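Local atomic coordinates of protein FkbI (Streptomyces hygroscopicus, PDB entry 1R2J), a protein that binds FAD and probably oxidises an acyl-ACP intermediate on the route to the methoxymalonyl extender unit of the polyketide FK520. Residues C40-G49 against R94-T102; T84-Q93 against A203-G211. All blocks are in the same frame, centred on the assembly; numbering follows the deposited sequence.

In the fold
Both interactions use helix 91-100, and their centres lie 14 Å apart on the same side of the chain's centre. Interaction 1 sets the loop between helices 27-35 and 54-67 against 94-102, the later turns of helix 91-100 and the residues just after it; interaction 2 sets the loop after strand 199-202 against the end of helix 69-88 and the first turn of helix 91-100. The segments alternate along the chain: 40-49, 84-93, 94-102, 203-211. Between the two, F97 packs on V85 and L98 on Q86. The helix is thus held within the helical N-terminal part by one contact and tied to the following beta-rich part by the other; bound FAD lies about 10 Å from the T84 side chain.

Interaction 1. Residues C40-G49 against R94-T102; sequences CAEVAAEHGG and RATFLKELT
A water held by H47 and by R94 and A95 binds the 40-49 loop to helix 91-100. It donates to A95 O at 2.6 Å and, at greater length, to R94 O, while H47 ND1 meets the same water at 2.8 Å. The imidazole is thus linked through water to two backbone carbonyls of the helix. With CG anti to its carbonyl carbon (chi1 -58°), the ring leans onto the helix, and L98 covers one face in a CH-pi contact, L98 CD1 standing 3.7 Å from the centroid of the H47 ring and shifted toward its rim. Nearby, the methylene arm of R94 passes obliquely by the ring, R94 CD lying 3.7 Å from H47 NE2. Beyond the ring the loop's backbone takes over. H47 O receives a CA-H...O contact from K99 CA at 3.4 Å. T102 OG1 lies 3.1 Å from the same H47 O, a weak bond at most, since its one proton also has G48 O, L98 O and K99 O within reach. A second water donates to both G48 O and T102 O, closing the outer end. Underneath, T102 turns its methyl to the buried side, where T102 CG2 meets V43 CG1 tip to tip at 4.1 Å and C40 packs beside it; V43 CG2 in turn touches L98 CD2, and C40 SG lies 3.8 Å from L101 CB. V43, L98 and L101 continue onto helix 69-88, V43 and L101 both reaching A82. This is an interhelical loop packed along a helix and over its C-terminal end, within the all-helical N-terminal domain of the acyl-CoA dehydrogenase fold.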
loop_
_atom_site.group_PDB
_atom_site.type_symbol
_atom_site.label_atom_id
_atom_site.label_comp_id
_atom_site.label_asym_id
_atom_site.label_seq_id
_atom_site.Cartn_x
_atom_site.Cartn_y
_atom_site.Cartn_z
ATOM N N CYS A 40 5.991 -7.543 -6.200
ATOM C CA CYS A 40 5.599 -7.329 -7.591
ATOM C C CYS A 40 4.948 -8.582 -8.160
ATOM O O CYS A 40 4.771 -8.688 -9.374
ATOM C CB CYS A 40 6.853 -7.086 -8.427
ATOM S SG CYS A 40 6.975 -5.528 -9.225
ATOM N N ALA A 41 4.618 -9.526 -7.285
ATOM C CA ALA A 41 4.069 -10.818 -7.677
ATOM C C ALA A 41 3.108 -10.916 -8.862
ATOM O O ALA A 41 3.140 -11.910 -9.583
ATOM C CB ALA A 41 3.455 -11.503 -6.456
ATOM N N GLU A 42 2.264 -9.911 -9.078
ATOM C CA GLU A 42 1.306 -9.971 -10.180
ATOM C C GLU A 42 1.874 -9.652 -11.562
ATOM O O GLU A 42 1.188 -9.817 -12.573
ATOM C CB GLU A 42 0.103 -9.068 -9.880
ATOM C CG GLU A 42 -0.838 -9.664 -8.844
ATOM C CD GLU A 42 -1.942 -8.715 -8.420
ATOM O OE1 GLU A 42 -2.568 -8.092 -9.301
ATOM O OE2 GLU A 42 -2.187 -8.599 -7.198
ATOM N N VAL A 43 3.123 -9.205 -11.612
ATOM C CA VAL A 43 3.743 -8.897 -12.897
ATOM C C VAL A 43 3.887 -10.178 -13.716
ATOM O O VAL A 43 4.324 -11.213 -13.205
ATOM C CB VAL A 43 5.124 -8.224 -12.705
ATOM C CG1 VAL A 43 5.872 -8.135 -14.035
ATOM C CG2 VAL A 43 4.925 -6.830 -12.133
ATOM N N ALA A 44 3.494 -10.093 -14.985
ATOM C CA ALA A 44 3.549 -11.217 -15.910
ATOM C C ALA A 44 4.952 -11.802 -16.028
ATOM O O ALA A 44 5.946 -11.099 -15.852
ATOM C CB ALA A 44 3.042 -10.779 -17.282
ATOM N N ALA A 45 5.023 -13.096 -16.327
ATOM C CA ALA A 45 6.303 -13.786 -16.463
ATOM C C ALA A 45 7.129 -13.230 -17.621
ATOM O O ALA A 45 8.362 -13.240 -17.578
ATOM C CB ALA A 45 6.069 -15.282 -16.660
ATOM N N GLU A 46 6.443 -12.744 -18.651
ATOM C CA GLU A 46 7.105 -12.184 -19.823
ATOM C C GLU A 46 8.047 -11.044 -19.457
ATOM O O GLU A 46 8.963 -10.716 -20.213
ATOM C CB GLU A 46 6.062 -11.684 -20.826
ATOM C CG GLU A 46 5.234 -12.791 -21.453
ATOM C CD GLU A 46 4.153 -12.263 -22.374
ATOM O OE1 GLU A 46 3.471 -13.084 -23.026
ATOM O OE2 GLU A 46 3.984 -11.028 -22.445
ATOM N N HIS A 47 7.822 -10.439 -18.296
ATOM C CA HIS A 47 8.659 -9.333 -17.846
ATOM C C HIS A 47 9.488 -9.777 -16.654
ATOM O O HIS A 47 10.048 -8.958 -15.922
ATOM C CB HIS A 47 7.786 -8.126 -17.480
ATOM C CG HIS A 47 6.919 -7.647 -18.605
ATOM N ND1 HIS A 47 7.426 -7.009 -19.719
ATOM C CD2 HIS A 47 5.582 -7.739 -18.802
ATOM C CE1 HIS A 47 6.438 -6.730 -20.550
ATOM N NE2 HIS A 47 5.309 -7.163 -20.019
ATOM N N GLY A 48 9.566 -11.088 -16.468
ATOM C CA GLY A 48 10.335 -11.627 -15.364
ATOM C C GLY A 48 9.556 -11.642 -14.064
ATOM O O GLY A 48 10.123 -11.842 -12.992
ATOM N N GLY A 49 8.248 -11.428 -14.156
ATOM C CA GLY A 49 7.418 -11.422 -12.964
ATOM C C GLY A 49 6.979 -12.819 -12.569
ATOM O O GLY A 49 7.214 -13.786 -13.299
ATOM N N ARG A 94 6.381 -0.910 -20.950
ATOM C CA ARG A 94 6.127 -2.009 -20.037
ATOM C C ARG A 94 7.316 -2.969 -20.027
ATOM O O ARG A 94 7.709 -3.473 -18.972
ATOM C CB ARG A 94 4.854 -2.764 -20.434
ATOM C CG ARG A 94 4.960 -3.525 -21.755
ATOM C CD ARG A 94 3.763 -4.449 -21.951
ATOM N NE ARG A 94 2.493 -3.726 -21.938
ATOM C CZ ARG A 94 1.869 -3.282 -23.024
ATOM N NH1 ARG A 94 2.395 -3.475 -24.225
ATOM N NH2 ARG A 94 0.707 -2.655 -22.908
ATOM N N ALA A 95 7.891 -3.203 -21.204
ATOM C CA ALA A 95 9.024 -4.114 -21.345
ATOM C C ALA A 95 10.269 -3.646 -20.599
ATOM O O ALA A 95 11.036 -4.459 -20.082
ATOM C CB ALA A 95 9.346 -4.314 -22.823
ATOM N N THR A 96 10.467 -2.336 -20.533
ATOM C CA THR A 96 11.637 -1.791 -19.859
ATOM C C THR A 96 11.472 -1.657 -18.344
ATOM O O THR A 96 12.280 -2.173 -17.570
ATOM C CB THR A 96 12.004 -0.402 -20.433
ATOM O OG1 THR A 96 12.156 -0.495 -21.854
ATOM C CG2 THR A 96 13.306 0.101 -19.828
ATOM N N PHE A 97 10.417 -0.970 -17.928
ATOM C CA PHE A 97 10.168 -0.738 -16.511
ATOM C C PHE A 97 9.794 -1.966 -15.689
ATOM O O PHE A 97 10.306 -2.152 -14.586
ATOM C CB PHE A 97 9.097 0.339 -16.355
ATOM C CG PHE A 97 9.484 1.661 -16.958
ATOM C CD1 PHE A 97 10.616 2.338 -16.512
ATOM C CD2 PHE A 97 8.720 2.231 -17.969
ATOM C CE1 PHE A 97 10.978 3.560 -17.063
ATOM C CE2 PHE A 97 9.077 3.458 -18.527
ATOM C CZ PHE A 97 10.206 4.119 -18.073
ATOM N N LEU A 98 8.907 -2.803 -16.214
ATOM C CA LEU A 98 8.490 -3.988 -15.483
ATOM C C LEU A 98 9.643 -4.946 -15.171
ATOM O O LEU A 98 9.683 -5.541 -14.090
ATOM C CB LEU A 98 7.377 -4.718 -16.245
ATOM C CG LEU A 98 6.021 -3.997 -16.279
ATOM C CD1 LEU A 98 5.060 -4.759 -17.173
ATOM C CD2 LEU A 98 5.446 -3.879 -14.882
ATOM N N LYS A 99 10.587 -5.084 -16.098
ATOM C CA LYS A 99 11.719 -5.982 -15.883
ATOM C C LYS A 99 12.629 -5.454 -14.778
ATOM O O LYS A 99 13.228 -6.228 -14.030
ATOM C CB LYS A 99 12.521 -6.158 -17.174
ATOM C CG LYS A 99 13.485 -5.010 -17.457
ATOM C CD LYS A 99 14.929 -5.373 -17.107
ATOM C CE LYS A 99 15.465 -6.545 -17.938
ATOM N NZ LYS A 99 16.873 -6.915 -17.611
ATOM N N GLU A 100 12.739 -4.135 -14.675
ATOM C CA GLU A 100 13.568 -3.544 -13.638
ATOM C C GLU A 100 12.927 -3.699 -12.259
ATOM O O GLU A 100 13.630 -3.839 -11.256
ATOM C CB GLU A 100 13.823 -2.065 -13.935
ATOM C CG GLU A 100 14.583 -1.828 -15.229
ATOM C CD GLU A 100 15.194 -0.444 -15.302
ATOM O OE1 GLU A 100 15.562 -0.013 -16.420
ATOM O OE2 GLU A 100 15.305 0.215 -14.244
ATOM N N LEU A 101 11.599 -3.675 -12.210
ATOM C CA LEU A 101 10.880 -3.808 -10.941
ATOM C C LEU A 101 10.845 -5.252 -10.451
ATOM O O LEU A 101 10.237 -5.556 -9.415
ATOM C CB LEU A 101 9.442 -3.287 -11.084
ATOM C CG LEU A 101 9.269 -1.807 -11.446
ATOM C CD1 LEU A 101 7.790 -1.479 -11.508
ATOM C CD2 LEU A 101 9.959 -0.933 -10.412
ATOM N N THR A 102 11.497 -6.140 -11.190
ATOM C CA THR A 102 11.538 -7.546 -10.823
ATOM C C THR A 102 12.978 -8.083 -11.081
ATOM O O THR A 102 13.162 -9.255 -11.349
ATOM C CB THR A 102 10.517 -8.355 -11.652
ATOM O OG1 THR A 102 10.979 -8.453 -12.999
ATOM C CG2 THR A 102 9.173 -7.706 -11.623
HETATM O O HOH W 1 9.663 -5.936 -18.400
HETATM O O HOH W 2 13.292 -11.207 -13.295
#

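Interaction 2. Residues T84-Q93 against A203-G211; sequences TVQRLGDAGQ and AGAVLAGSG
L207 holds CG opposite its own carbonyl carbon (chi1 -63°) and then runs on extended (chi2 175°), which sets CD2 at the bend by G89 and CD1 against the last turn of helix 69-88. Its CD2 branch lies 3.6 Å from G89 CA, where the chain leaves the first helix, and the same L207 CD2 meets V85 CG1 at 3.9 Å, the two side chains crossing at about a right angle. The other branch, L207 CD1, rests near T84 O and 4.1 Å from L88 CB. Across the bend, D90 caps the second helix: D90 OD1 accepts from Q93 N at 2.6 Å, the N-H pointing nearly straight at it. Q93 then extends to the 203-211 loop, its amide passing obliquely beside L207 CA, with the carbonyls of G204 and V206 at one end and the amide nitrogens of D90 and A208 at the other. The amide is probably modelled turned over, so its bonds remain unproven. A208 CB packs against D90 CB at 4.2 Å. Behind L207, S210 OG donates to L207 O at 2.7 Å across a type II turn, and backbone pairing with V165 and V167 ties the loop to strand 164-169. L88 also touches V165, so helix and strand meet directly. With no clear hydrogen bond between the segments, the contact rests mainly on the apolar seat of L207; if the Q93 amide is reversed, its NH2 may meet the carbonyls of G204 and V206 and its oxygen A208 N across the contact, as well as D90 N in its own segment.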
loop_
_atom_site.group_PDB
_atom_site.type_symbol
_atom_site.label_atom_id
_atom_site.label_comp_id
_atom_site.label_asym_id
_atom_site.label_seq_id
_atom_site.Cartn_x
_atom_site.Cartn_y
_atom_site.Cartn_z
ATOM N N THR A 84 0.456 0.422 -12.717
ATOM C CA THR A 84 0.278 1.685 -13.421
ATOM C C THR A 84 1.002 1.683 -14.775
ATOM O O THR A 84 0.463 2.150 -15.780
ATOM C CB THR A 84 0.803 2.860 -12.566
ATOM O OG1 THR A 84 0.087 2.903 -11.326
ATOM C CG2 THR A 84 0.617 4.184 -13.296
ATOM N N VAL A 85 2.220 1.150 -14.802
ATOM C CA VAL A 85 2.991 1.117 -16.035
ATOM C C VAL A 85 2.456 0.100 -17.033
ATOM O O VAL A 85 2.462 0.337 -18.236
ATOM C CB VAL A 85 4.486 0.815 -15.762
ATOM C CG1 VAL A 85 5.254 0.770 -17.060
ATOM C CG2 VAL A 85 5.074 1.881 -14.841
ATOM N N GLN A 86 1.976 -1.031 -16.543
ATOM C CA GLN A 86 1.474 -2.031 -17.460
ATOM C C GLN A 86 0.024 -1.758 -17.871
ATOM O O GLN A 86 -0.512 -2.417 -18.760
ATOM C CB GLN A 86 1.647 -3.419 -16.840
ATOM C CG GLN A 86 0.460 -3.951 -16.095
ATOM C CD GLN A 86 -0.449 -4.725 -17.005
ATOM O OE1 GLN A 86 0.004 -5.581 -17.764
ATOM N NE2 GLN A 86 -1.742 -4.432 -16.943
ATOM N N ARG A 87 -0.602 -0.768 -17.241
ATOM C CA ARG A 87 -1.979 -0.409 -17.570
ATOM C C ARG A 87 -2.003 0.814 -18.493
ATOM O O ARG A 87 -2.930 0.987 -19.285
ATOM C CB ARG A 87 -2.776 -0.103 -16.297
ATOM C CG ARG A 87 -4.261 0.179 -16.535
ATOM C CD ARG A 87 -4.984 -1.046 -17.093
ATOM N NE ARG A 87 -6.350 -0.753 -17.531
ATOM C CZ ARG A 87 -7.165 -1.648 -18.091
ATOM N NH1 ARG A 87 -6.757 -2.898 -18.282
ATOM N NH2 ARG A 87 -8.388 -1.297 -18.472
ATOM N N LEU A 88 -0.970 1.648 -18.387
ATOM C CA LEU A 88 -0.857 2.869 -19.182
ATOM C C LEU A 88 0.282 2.828 -20.210
ATOM O O LEU A 88 0.103 3.227 -21.362
ATOM C CB LEU A 88 -0.645 4.071 -18.252
ATOM C CG LEU A 88 -1.645 4.278 -17.110
ATOM C CD1 LEU A 88 -1.208 5.464 -16.259
ATOM C CD2 LEU A 88 -3.035 4.504 -17.669
ATOM N N GLY A 89 1.450 2.350 -19.791
ATOM C CA GLY A 89 2.591 2.284 -20.689
ATOM C C GLY A 89 2.355 1.465 -21.948
ATOM O O GLY A 89 1.385 0.711 -22.036
ATOM N N ASP A 90 3.238 1.620 -22.931
ATOM C CA ASP A 90 3.115 0.871 -24.175
ATOM C C ASP A 90 3.941 -0.412 -24.099
ATOM O O ASP A 90 4.331 -0.847 -23.015
ATOM C CB ASP A 90 3.569 1.718 -25.377
ATOM C CG ASP A 90 4.983 2.252 -25.224
ATOM O OD1 ASP A 90 5.879 1.472 -24.846
ATOM O OD2 ASP A 90 5.209 3.451 -25.493
ATOM N N ALA A 91 4.204 -1.009 -25.257
ATOM C CA ALA A 91 4.971 -2.245 -25.331
ATOM C C ALA A 91 6.412 -2.050 -24.867
ATOM O O ALA A 91 6.926 -2.837 -24.075
ATOM C CB ALA A 91 4.950 -2.783 -26.759
ATOM N N GLY A 92 7.057 -1.001 -25.365
ATOM C CA GLY A 92 8.434 -0.735 -24.987
ATOM C C GLY A 92 8.569 -0.264 -23.552
ATOM O O GLY A 92 9.537 -0.594 -22.867
ATOM N N GLN A 93 7.593 0.515 -23.098
ATOM C CA GLN A 93 7.592 1.039 -21.737
ATOM C C GLN A 93 7.385 -0.072 -20.720
ATOM O O GLN A 93 8.125 -0.175 -19.744
ATOM C CB GLN A 93 6.510 2.107 -21.596
ATOM C CG GLN A 93 6.976 3.469 -22.075
ATOM C CD GLN A 93 5.852 4.467 -22.223
ATOM O OE1 GLN A 93 6.092 5.671 -22.317
ATOM N NE2 GLN A 93 4.618 3.975 -22.262
ATOM N N ALA A 203 11.354 11.739 -23.371
ATOM C CA ALA A 203 9.935 11.761 -23.697
ATOM C C ALA A 203 9.361 10.365 -23.477
ATOM O O ALA A 203 8.158 10.204 -23.244
ATOM C CB ALA A 203 9.734 12.193 -25.148
ATOM N N GLY A 204 10.232 9.360 -23.543
ATOM C CA GLY A 204 9.800 7.988 -23.352
ATOM C C GLY A 204 9.431 7.669 -21.914
ATOM O O GLY A 204 8.833 6.627 -21.634
ATOM N N ALA A 205 9.789 8.568 -21.003
ATOM C CA ALA A 205 9.499 8.390 -19.587
ATOM C C ALA A 205 8.019 8.610 -19.330
ATOM O O ALA A 205 7.461 8.065 -18.380
ATOM C CB ALA A 205 10.318 9.362 -18.757
ATOM N N VAL A 206 7.387 9.412 -20.183
ATOM C CA VAL A 206 5.965 9.699 -20.047
ATOM C C VAL A 206 5.140 8.571 -20.645
ATOM O O VAL A 206 5.098 8.391 -21.861
ATOM C CB VAL A 206 5.598 11.012 -20.749
ATOM C CG1 VAL A 206 4.143 11.348 -20.498
ATOM C CG2 VAL A 206 6.496 12.127 -20.244
ATOM N N LEU A 207 4.477 7.814 -19.780
ATOM C CA LEU A 207 3.663 6.686 -20.212
ATOM C C LEU A 207 2.647 7.066 -21.283
ATOM O O LEU A 207 2.096 8.165 -21.272
ATOM C CB LEU A 207 2.948 6.074 -19.005
ATOM C CG LEU A 207 3.858 5.468 -17.927
ATOM C CD1 LEU A 207 3.017 5.018 -16.745
ATOM C CD2 LEU A 207 4.649 4.301 -18.501
ATOM N N ALA A 208 2.411 6.149 -22.215
ATOM C CA ALA A 208 1.453 6.372 -23.290
ATOM C C ALA A 208 0.065 6.412 -22.668
ATOM O O ALA A 208 -0.192 5.758 -21.658
ATOM C CB ALA A 208 1.541 5.247 -24.315
ATOM N N GLY A 209 -0.840 7.169 -23.269
ATOM C CA GLY A 209 -2.167 7.253 -22.690
ATOM C C GLY A 209 -2.184 8.314 -21.607
ATOM O O GLY A 209 -3.163 8.461 -20.877
ATOM N N SER A 210 -1.082 9.052 -21.499
ATOM C CA SER A 210 -0.968 10.134 -20.531
ATOM C C SER A 210 -1.749 11.342 -21.044
ATOM O O SER A 210 -1.395 12.482 -20.755
ATOM C CB SER A 210 0.495 10.541 -20.338
ATOM O OG SER A 210 1.145 9.747 -19.364
ATOM N N GLY A 211 -2.805 11.093 -21.812
ATOM C CA GLY A 211 -3.591 12.190 -22.346
ATOM C C GLY A 211 -5.031 12.193 -21.878
ATOM O O GLY A 211 -5.763 13.157 -22.109
#